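Local coordinates for probable conserved lipoprotein LpqI (Mycobacterium tuberculosis H37Rv, PDB 6GFV) that cleaves terminal beta-1,4-linked N-acetylglucosamine from peptidoglycan fragments during mycobacterial cell-wall recycling, at residues A[77-82]-A[126-131]. Residues are numbered along the deposited sequence; the frame is centred on the assembly and turned at random.
Sequences VSVDEE and LGITID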
# COMPACT_ATOMS: atom_id res chain seq x y z
N VAL A 77 -7.53 6.04 -5.14
CA VAL A 77 -6.49 6.52 -6.06
C VAL A 77 -5.14 6.67 -5.35
O VAL A 77 -4.99 7.52 -4.48
CB VAL A 77 -6.88 7.88 -6.69
CG1 VAL A 77 -5.85 8.31 -7.74
CG2 VAL A 77 -8.27 7.81 -7.28
N SER A 78 -4.17 5.85 -5.74
CA SER A 78 -2.90 5.78 -5.01
C SER A 78 -1.69 6.19 -5.85
O SER A 78 -1.74 6.19 -7.07
CB SER A 78 -2.69 4.36 -4.50
OG SER A 78 -2.48 3.49 -5.58
N VAL A 79 -0.58 6.51 -5.17
CA VAL A 79 0.63 7.04 -5.81
C VAL A 79 1.84 6.85 -4.88
O VAL A 79 1.68 6.80 -3.66
CB VAL A 79 0.45 8.55 -6.15
CG1 VAL A 79 0.24 9.35 -4.89
CG2 VAL A 79 1.62 9.11 -7.00
N ASP A 80 3.03 6.76 -5.47
CA ASP A 80 4.29 6.79 -4.73
C ASP A 80 4.82 8.19 -4.53
O ASP A 80 5.51 8.71 -5.40
CB ASP A 80 5.36 5.97 -5.45
CG ASP A 80 5.13 4.47 -5.37
OD1 ASP A 80 4.67 3.98 -4.33
OD2 ASP A 80 5.41 3.78 -6.37
N GLU A 81 4.54 8.81 -3.39
CA GLU A 81 5.02 10.17 -3.17
C GLU A 81 5.76 10.32 -1.85
O GLU A 81 5.18 10.71 -0.83
CB GLU A 81 3.86 11.17 -3.22
CG GLU A 81 3.85 12.01 -4.49
CD GLU A 81 5.09 12.89 -4.64
OE1 GLU A 81 5.73 13.21 -3.62
OE2 GLU A 81 5.42 13.27 -5.79
N GLU A 82 7.05 10.00 -1.87
CA GLU A 82 7.90 10.06 -0.70
C GLU A 82 8.66 11.38 -0.65
O GLU A 82 9.05 11.85 0.42
CB GLU A 82 8.91 8.91 -0.67
CG GLU A 82 8.32 7.52 -0.93
CD GLU A 82 9.38 6.46 -1.05
OE1 GLU A 82 10.53 6.70 -0.64
OE2 GLU A 82 9.07 5.38 -1.59
N LEU A 126 -6.00 17.10 -6.27
CA LEU A 126 -5.88 16.41 -7.55
C LEU A 126 -6.76 15.17 -7.63
O LEU A 126 -7.13 14.76 -8.72
CB LEU A 126 -4.43 16.02 -7.82
CG LEU A 126 -3.42 17.15 -8.07
CD1 LEU A 126 -2.01 16.61 -8.04
CD2 LEU A 126 -3.71 17.85 -9.37
N GLY A 127 -7.10 14.59 -6.48
CA GLY A 127 -7.90 13.38 -6.46
C GLY A 127 -7.24 12.17 -5.78
O GLY A 127 -7.82 11.09 -5.75
N ILE A 128 -6.02 12.35 -5.27
CA ILE A 128 -5.29 11.30 -4.56
C ILE A 128 -5.99 10.97 -3.24
O ILE A 128 -6.33 11.88 -2.48
CB ILE A 128 -3.83 11.72 -4.24
CG1 ILE A 128 -3.04 11.97 -5.53
CG2 ILE A 128 -3.11 10.65 -3.39
CD1 ILE A 128 -3.08 10.80 -6.51
N THR A 129 -6.20 9.68 -2.97
CA THR A 129 -6.72 9.26 -1.66
C THR A 129 -5.70 8.49 -0.80
O THR A 129 -5.84 8.43 0.42
CB THR A 129 -7.98 8.38 -1.79
OG1 THR A 129 -7.65 7.13 -2.41
CG2 THR A 129 -9.09 9.10 -2.58
N ILE A 130 -4.68 7.92 -1.45
CA ILE A 130 -3.68 7.06 -0.78
C ILE A 130 -2.27 7.38 -1.26
O ILE A 130 -2.04 7.44 -2.47
CB ILE A 130 -3.93 5.54 -1.03
CG1 ILE A 130 -5.27 5.08 -0.43
CG2 ILE A 130 -2.79 4.70 -0.46
CD1 ILE A 130 -5.74 3.75 -0.99
N ASP A 131 -1.35 7.58 -0.33
CA ASP A 131 0.07 7.78 -0.63
C ASP A 131 0.88 6.67 0.03
O ASP A 131 0.82 6.49 1.24
CB ASP A 131 0.56 9.14 -0.12
CG ASP A 131 2.04 9.44 -0.49
OD1 ASP A 131 2.65 8.71 -1.28
OD2 ASP A 131 2.57 10.45 -0.00
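With chi1 at 66°, Thr129 tucks OG1 between its own backbone N and carbonyl carbon, where it meets the backbone of Val77; Asp131, its CG swung anti to the backbone N (chi1 -177°), places its carboxylate beside the backbone of Glu81. The first of these side chains stands in for a backbone acceptor: Val77 N donates to Thr129 OG1 at 2.9 Å in a nearly straight bond. Val77 O is gripped twice, by Thr129 N in its carbonyl plane at 2.9 Å and by Ile130 N, tilted out of that plane, at 3.1 Å. Beyond this the strands pair in parallel, Ser78 beside Ile130 and Val79 beside Asp131, with a weak bond from Val79 N to Ile130 O. Strands 76-83 and 130-131 are thus neighbours in the barrel of the TIM-type glycoside hydrolase family 3 domain, and helix 109-126 on the connection between them ends in a Schellman motif with Gly127 as its C' residue. Emerging from that turn, Ile128 lies across both valines at about a right angle, CD1 3.9 Å from Val77 CG1 and CG2 3.9 Å from Val79 CG1, while Met123 of the helix packs against Ile128 as well. On the face opposite Val79 and Asp131, the CB atoms of Ser78 and Ile130 touch, and Ser78 OG turns to Ile48 O in the next strand. Where strand 76-83 breaks at Asp80, which probably binds substrate, as in related enzymes, Asp131 OD1 receives Glu81 N on its syn side at 2.8 Å, 21° out of the carboxylate plane. Asp131 OD2 sits 2.8 Å from Glu81 O, and the carboxylate of Glu81 forms a salt bridge with Arg119 and hydrogen bonds to Ser87 OG and Leu89 N.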